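Local coordinates for Glyco_hydro_cc domain-containing protein (PDB 6UAV) that probably hydrolyses internal beta-1,3-glucosidic bonds of beta-1,3-glucans as a glycoside hydrolase family 128 endo-beta-1,3-glucanase, at residues Y78-E84 against W181-F185; L116-N122 against D155-W161. One frame throughout, in Å; residues are numbered along the deposited sequence.

How the contacts relate
Both contacts lie in the parallel eight-stranded barrel, their centres about 5 Å apart and close to the centre of the chain. Contact 1 reaches across the interior from strand 78-81 to strand 180-185. Contact 2 pairs strands 115-121 and 156-161, which lie between those two in the sheet, and it is nested along the chain inside the loop closed by contact 1. Four consecutive strands therefore form one wall. Neighbouring strands are tied where Thr-183 N lies 2.9 Å from Phe-159 O, and the two contacts also meet where His-160 ND1 approaches Glu-84 OE2 to 2.6 Å. The C-terminal ends of these strands converge on one polar site, consistent with the active-site end of a TIM-barrel glycosidase.

Contact 1: residues Y78-E84 against W181-F185; sequences YLLVINE and WVTEF
Tyr-78 and Trp-181 meet across the barrel interior, with Trp-181 CZ2 over one face of the tyrosine ring, toward its rim and 3.4 Å from Tyr-78 CG. The ring planes are inclined at 56°, an oblique aromatic pair. With CG anti to its carbonyl carbon (chi1 -67°), Trp-181 sends its indole across the barrel toward strand 78-81. The apolar part continues at Leu-80, whose CD2 branch packs 3.9 Å from Trp-181 CE3 and 4.0 Å from Thr-183 CG2. Thr-183 OG1 turns to another partner, His-160.

The polar part is carried by water. One molecule accepts from Asn-83 ND2 at 2.8 Å and donates to Glu-184 OE2; a second donates to Glu-84 OE2 and to Glu-184 OE1, the latter 2.7 Å from it. Glu-84 OE2 also bonds to His-160 and Asn-122, while Tyr-162 and Trp-31 reach the two oxygens of Glu-184.

Apolar packing thus gives way to a polar end, where Glu-84 OE2 and Glu-184 OE1 stand 4.3 Å apart. Two glutamates at the C-terminal ends of the fourth and seventh barrel strands recall the acid/base and nucleophile of clan GH-A glycosidases, so these two glutamates are probably the catalytic pair.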
loop_
_atom_site.group_PDB
_atom_site.type_symbol
_atom_site.label_atom_id
_atom_site.label_comp_id
_atom_site.label_asym_id
_atom_site.label_seq_id
_atom_site.Cartn_x
_atom_site.Cartn_y
_atom_site.Cartn_z
ATOM N N TYR A 78 6.971 -8.084 -6.759
ATOM C CA TYR A 78 6.966 -6.730 -6.153
ATOM C C TYR A 78 7.298 -6.843 -4.686
ATOM O O TYR A 78 6.924 -7.837 -4.065
ATOM C CB TYR A 78 5.592 -6.080 -6.351
ATOM C CG TYR A 78 5.325 -5.836 -7.809
ATOM C CD1 TYR A 78 5.875 -4.752 -8.462
ATOM C CD2 TYR A 78 4.548 -6.692 -8.515
ATOM C CE1 TYR A 78 5.680 -4.548 -9.817
ATOM C CE2 TYR A 78 4.343 -6.512 -9.877
ATOM C CZ TYR A 78 4.895 -5.432 -10.514
ATOM O OH TYR A 78 4.672 -5.245 -11.861
ATOM N N LEU A 79 8.019 -5.850 -4.193
ATOM C CA LEU A 79 8.348 -5.701 -2.776
ATOM C C LEU A 79 7.980 -4.288 -2.358
ATOM O O LEU A 79 8.559 -3.339 -2.890
ATOM C CB LEU A 79 9.834 -5.988 -2.581
ATOM C CG LEU A 79 10.323 -5.865 -1.142
ATOM C CD1 LEU A 79 9.672 -6.946 -0.255
ATOM C CD2 LEU A 79 11.863 -5.923 -1.068
ATOM N N LEU A 80 7.078 -4.157 -1.398
ATOM C CA LEU A 80 6.722 -2.855 -0.857
ATOM C C LEU A 80 7.816 -2.471 0.122
ATOM O O LEU A 80 8.291 -3.355 0.880
ATOM C CB LEU A 80 5.399 -2.975 -0.117
ATOM C CG LEU A 80 4.212 -3.315 -1.012
ATOM C CD1 LEU A 80 3.022 -3.707 -0.126
ATOM C CD2 LEU A 80 3.866 -2.158 -1.924
ATOM N N VAL A 81 8.229 -1.216 0.077
ATOM C CA VAL A 81 9.303 -0.768 0.991
ATOM C C VAL A 81 8.963 0.562 1.641
ATOM O O VAL A 81 8.457 1.481 0.955
ATOM C CB VAL A 81 10.652 -0.751 0.247
ATOM C CG1 VAL A 81 11.084 -2.112 -0.241
ATOM C CG2 VAL A 81 10.692 0.255 -0.896
ATOM N N ILE A 82 9.326 0.651 2.912
ATOM C CA ILE A 82 9.353 1.877 3.748
ATOM C C ILE A 82 7.953 2.476 3.953
ATOM O O ILE A 82 7.484 3.261 3.121
ATOM C CB ILE A 82 10.376 2.918 3.248
ATOM C CG1 ILE A 82 11.742 2.260 2.939
ATOM C CG2 ILE A 82 10.453 3.976 4.357
ATOM C CD1 ILE A 82 12.947 3.161 2.870
ATOM N N ASN A 83 7.365 2.153 5.101
ATOM C CA ASN A 83 5.962 2.597 5.410
ATOM C C ASN A 83 5.937 3.992 6.027
ATOM O O ASN A 83 6.138 4.092 7.230
ATOM C CB ASN A 83 5.270 1.622 6.347
ATOM C CG ASN A 83 3.779 1.892 6.349
ATOM O OD1 ASN A 83 3.105 1.617 5.365
ATOM N ND2 ASN A 83 3.271 2.430 7.446
ATOM N N GLU A 84 5.669 5.033 5.243
ATOM C CA GLU A 84 5.503 6.415 5.758
ATOM C C GLU A 84 6.744 6.867 6.493
ATOM O O GLU A 84 6.728 7.131 7.699
ATOM C CB GLU A 84 4.240 6.464 6.622
ATOM C CG GLU A 84 2.978 6.311 5.757
ATOM C CD GLU A 84 1.697 6.669 6.497
ATOM O OE1 GLU A 84 1.798 7.104 7.683
ATOM O OE2 GLU A 84 0.646 6.504 5.910
ATOM N N TRP A 181 1.594 2.735 -6.620
ATOM C CA TRP A 181 0.606 1.900 -5.917
ATOM C C TRP A 181 0.039 2.761 -4.785
ATOM O O TRP A 181 0.832 3.344 -3.977
ATOM C CB TRP A 181 1.266 0.644 -5.338
ATOM C CG TRP A 181 1.786 -0.384 -6.303
ATOM C CD1 TRP A 181 2.350 -0.259 -7.543
ATOM C CD2 TRP A 181 1.842 -1.786 -5.984
ATOM N NE1 TRP A 181 2.753 -1.486 -8.018
ATOM C CE2 TRP A 181 2.459 -2.438 -7.070
ATOM C CE3 TRP A 181 1.379 -2.537 -4.898
ATOM C CZ2 TRP A 181 2.651 -3.826 -7.089
ATOM C CZ3 TRP A 181 1.584 -3.892 -4.918
ATOM C CH2 TRP A 181 2.232 -4.522 -5.990
ATOM N N VAL A 182 -1.288 2.826 -4.660
ATOM C CA VAL A 182 -1.885 3.604 -3.553
ATOM C C VAL A 182 -2.250 2.561 -2.498
ATOM O O VAL A 182 -3.327 1.952 -2.617
ATOM C CB VAL A 182 -3.088 4.414 -4.060
ATOM C CG1 VAL A 182 -3.815 5.048 -2.897
ATOM C CG2 VAL A 182 -2.694 5.480 -5.099
ATOM N N THR A 183 -1.388 2.358 -1.496
ATOM C CA THR A 183 -1.429 1.094 -0.715
ATOM C C THR A 183 -2.235 1.242 0.573
ATOM O O THR A 183 -2.376 0.276 1.310
ATOM C CB THR A 183 -0.001 0.589 -0.478
ATOM O OG1 THR A 183 0.734 1.649 0.136
ATOM C CG2 THR A 183 0.637 0.169 -1.778
ATOM N N GLU A 184 -2.722 2.439 0.847
ATOM C CA GLU A 184 -3.746 2.690 1.880
ATOM C C GLU A 184 -4.587 3.861 1.384
ATOM O O GLU A 184 -4.040 4.953 1.037
ATOM C CB GLU A 184 -3.230 3.105 3.261
ATOM C CG GLU A 184 -2.282 2.109 3.892
ATOM C CD GLU A 184 -1.741 2.506 5.234
ATOM O OE1 GLU A 184 -2.295 3.434 5.902
ATOM O OE2 GLU A 184 -0.689 1.907 5.645
ATOM N N PHE A 185 -5.902 3.669 1.358
ATOM C CA PHE A 185 -6.841 4.790 1.131
ATOM C C PHE A 185 -8.209 4.466 1.691
ATOM O O PHE A 185 -8.565 3.321 1.916
ATOM C CB PHE A 185 -6.957 5.192 -0.334
ATOM C CG PHE A 185 -7.681 4.250 -1.238
ATOM C CD1 PHE A 185 -7.194 2.990 -1.491
ATOM C CD2 PHE A 185 -8.912 4.609 -1.777
ATOM C CE1 PHE A 185 -7.867 2.103 -2.319
ATOM C CE2 PHE A 185 -9.567 3.750 -2.634
ATOM C CZ PHE A 185 -9.059 2.494 -2.879
HETATM O O HOH W 1 0.496 2.972 7.618
HETATM O O HOH W 2 -1.180 5.197 7.620
#

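Contact 2: residues L116-N122 against D155-W161; sequences LVGPAMN and DYLAFHW
A beta-alpha-beta unit of the TIM barrel is closed here: strands 115-121 and 156-161, joined through helix 132-146, run side by side in parallel, and a beta bulge shifts their register by one residue. At the N-terminal end Asp-155 OD2 receives Leu-116 N at 2.7 Å, a nearly straight bond (168°) made on the anti side of the carboxylate; Gln-153 also bonds to this oxygen. Backbone pairing then proceeds from Tyr-156 N to Leu-116 O and from Gly-118 N to Tyr-156 O, the latter 2.8 Å long.

The bulge falls at Gly-118 and Pro-119, joined by a cis peptide bond. Gly-118 has phi 149°, a backbone conformation that glycine readily adopts. Beyond it the bonds are bent at their acceptors: Ala-158 N stands above the carbonyl plane of Pro-119, 3.3 Å from its O, and Met-121 N likewise stands above the carbonyl plane of Ala-158, 3.0 Å from its O. Regular pairing resumes with His-160 N, 2.8 Å from Met-121 O.

On the barrel-interior face, Ala-120 CB sits 3.8 Å from Ala-158 CB and 3.6 Å from His-160 NE2, so the Ala-120 methyl alone of the two borders the imidazole, whose nitrogens bond to Glu-84 and Thr-183. Further along, the Asn-122 amide and the imidazole of His-160 are turned 81° apart. Asn-122 ND2 bonds to Glu-84, while its OD1 bonds to a bound glycerol and lies 3.6 Å from Trp-161 CE3.

The other face of the sheet meets the helices: Pro-119, Met-121 and Leu-157 pack on helix 132-146, and Phe-159 on helix 166-173. Strands 78-81 and 180-185 continue the sheet on either side.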
loop_
_atom_site.group_PDB
_atom_site.type_symbol
_atom_site.label_atom_id
_atom_site.label_comp_id
_atom_site.label_asym_id
_atom_site.label_seq_id
_atom_site.Cartn_x
_atom_site.Cartn_y
_atom_site.Cartn_z
ATOM N N LEU A 116 10.846 -2.621 -6.845
ATOM C CA LEU A 116 10.721 -1.920 -5.564
ATOM C C LEU A 116 9.540 -0.953 -5.675
ATOM O O LEU A 116 9.546 -0.092 -6.531
ATOM C CB LEU A 116 12.012 -1.201 -5.254
ATOM C CG LEU A 116 13.250 -2.071 -5.094
ATOM C CD1 LEU A 116 14.431 -1.177 -4.747
ATOM C CD2 LEU A 116 13.087 -3.125 -3.984
ATOM N N VAL A 117 8.597 -1.067 -4.737
ATOM C CA VAL A 117 7.392 -0.220 -4.648
ATOM C C VAL A 117 7.486 0.594 -3.368
ATOM O O VAL A 117 7.184 0.091 -2.291
ATOM C CB VAL A 117 6.142 -1.092 -4.730
ATOM C CG1 VAL A 117 4.887 -0.225 -4.648
ATOM C CG2 VAL A 117 6.146 -1.929 -6.005
ATOM N N GLY A 118 7.811 1.862 -3.481
ATOM C CA GLY A 118 7.939 2.700 -2.285
ATOM C C GLY A 118 8.993 3.768 -2.534
ATOM O O GLY A 118 9.518 3.854 -3.628
ATOM N N PRO A 119 9.360 4.573 -1.532
ATOM C CA PRO A 119 8.724 4.580 -0.231
ATOM C C PRO A 119 7.223 4.916 -0.324
ATOM O O PRO A 119 6.816 5.564 -1.254
ATOM C CB PRO A 119 9.529 5.650 0.538
ATOM C CG PRO A 119 10.796 5.737 -0.194
ATOM C CD PRO A 119 10.400 5.584 -1.639
ATOM N N ALA A 120 6.492 4.526 0.706
ATOM C CA ALA A 120 5.038 4.819 0.834
ATOM C C ALA A 120 4.885 6.133 1.559
ATOM O O ALA A 120 5.177 6.212 2.785
ATOM C CB ALA A 120 4.325 3.704 1.543
ATOM N N MET A 121 4.485 7.159 0.809
ATOM C CA MET A 121 4.383 8.528 1.298
ATOM C C MET A 121 2.961 8.858 1.763
ATOM O O MET A 121 1.984 8.191 1.393
ATOM C CB MET A 121 4.861 9.505 0.218
ATOM C CG MET A 121 6.298 9.203 -0.284
ATOM S SD MET A 121 7.564 9.064 1.049
ATOM C CE MET A 121 7.528 10.735 1.686
ATOM N N ASN A 122 2.927 9.879 2.612
ATOM C CA ASN A 122 1.685 10.537 3.082
ATOM C C ASN A 122 2.073 11.978 3.465
ATOM O O ASN A 122 3.281 12.344 3.355
ATOM C CB ASN A 122 1.067 9.687 4.212
ATOM C CG ASN A 122 -0.383 9.968 4.595
ATOM O OD1 ASN A 122 -0.970 11.019 4.257
ATOM N ND2 ASN A 122 -0.959 8.994 5.273
ATOM N N ASP A 155 10.859 1.647 -8.807
ATOM C CA ASP A 155 10.021 1.077 -9.890
ATOM C C ASP A 155 8.626 1.726 -9.814
ATOM O O ASP A 155 8.096 2.139 -10.901
ATOM C CB ASP A 155 10.053 -0.446 -9.837
ATOM C CG ASP A 155 11.444 -0.999 -10.056
ATOM O OD1 ASP A 155 11.995 -0.803 -11.219
ATOM O OD2 ASP A 155 12.033 -1.511 -9.042
ATOM N N TYR A 156 8.091 1.866 -8.607
ATOM C CA TYR A 156 6.789 2.537 -8.354
ATOM C C TYR A 156 6.971 3.300 -7.081
ATOM O O TYR A 156 7.541 2.707 -6.164
ATOM C CB TYR A 156 5.640 1.542 -8.104
ATOM C CG TYR A 156 5.305 0.747 -9.322
ATOM C CD1 TYR A 156 6.080 -0.306 -9.728
ATOM C CD2 TYR A 156 4.222 1.115 -10.097
ATOM C CE1 TYR A 156 5.786 -0.974 -10.900
ATOM C CE2 TYR A 156 3.912 0.424 -11.252
ATOM C CZ TYR A 156 4.692 -0.627 -11.642
ATOM O OH TYR A 156 4.362 -1.227 -12.833
ATOM N N LEU A 157 6.420 4.496 -7.006
ATOM C CA LEU A 157 6.231 5.157 -5.700
ATOM C C LEU A 157 4.982 4.560 -5.047
ATOM O O LEU A 157 4.127 3.985 -5.740
ATOM C CB LEU A 157 6.078 6.659 -5.874
ATOM C CG LEU A 157 7.396 7.407 -6.126
ATOM C CD1 LEU A 157 7.090 8.851 -6.511
ATOM C CD2 LEU A 157 8.324 7.365 -4.893
ATOM N N ALA A 158 4.855 4.699 -3.739
ATOM C CA ALA A 158 3.631 4.263 -3.044
ATOM C C ALA A 158 3.072 5.482 -2.325
ATOM O O ALA A 158 3.821 6.392 -1.974
ATOM C CB ALA A 158 3.815 3.049 -2.173
ATOM N N PHE A 159 1.761 5.470 -2.108
ATOM C CA PHE A 159 1.091 6.612 -1.494
ATOM C C PHE A 159 -0.060 6.108 -0.633
ATOM O O PHE A 159 -0.703 5.127 -0.978
ATOM C CB PHE A 159 0.626 7.559 -2.601
ATOM C CG PHE A 159 0.317 8.927 -2.051
ATOM C CD1 PHE A 159 1.308 9.657 -1.436
ATOM C CD2 PHE A 159 -0.947 9.471 -2.101
ATOM C CE1 PHE A 159 1.049 10.895 -0.872
ATOM C CE2 PHE A 159 -1.198 10.705 -1.534
ATOM C CZ PHE A 159 -0.202 11.409 -0.925
ATOM N N HIS A 160 -0.297 6.796 0.478
ATOM C CA HIS A 160 -1.432 6.614 1.380
ATOM C C HIS A 160 -2.191 7.929 1.480
ATOM O O HIS A 160 -1.559 8.992 1.532
ATOM C CB HIS A 160 -0.908 6.287 2.805
ATOM C CG HIS A 160 -0.079 5.040 2.887
ATOM N ND1 HIS A 160 0.572 4.706 4.053
ATOM C CD2 HIS A 160 0.118 4.049 2.004
ATOM C CE1 HIS A 160 1.158 3.510 3.883
ATOM N NE2 HIS A 160 0.895 3.084 2.604
ATOM N N TRP A 161 -3.520 7.863 1.527
ATOM C CA TRP A 161 -4.311 9.102 1.600
ATOM C C TRP A 161 -5.679 8.771 2.205
ATOM O O TRP A 161 -6.319 7.825 1.746
ATOM C CB TRP A 161 -4.422 9.737 0.225
ATOM C CG TRP A 161 -4.756 11.182 0.341
ATOM C CD1 TRP A 161 -5.944 11.794 -0.015
ATOM C CD2 TRP A 161 -3.890 12.209 0.842
ATOM N NE1 TRP A 161 -5.856 13.129 0.243
ATOM C CE2 TRP A 161 -4.614 13.418 0.763
ATOM C CE3 TRP A 161 -2.561 12.231 1.308
ATOM C CZ2 TRP A 161 -4.072 14.617 1.195
ATOM C CZ3 TRP A 161 -2.037 13.424 1.751
ATOM C CH2 TRP A 161 -2.779 14.609 1.663
#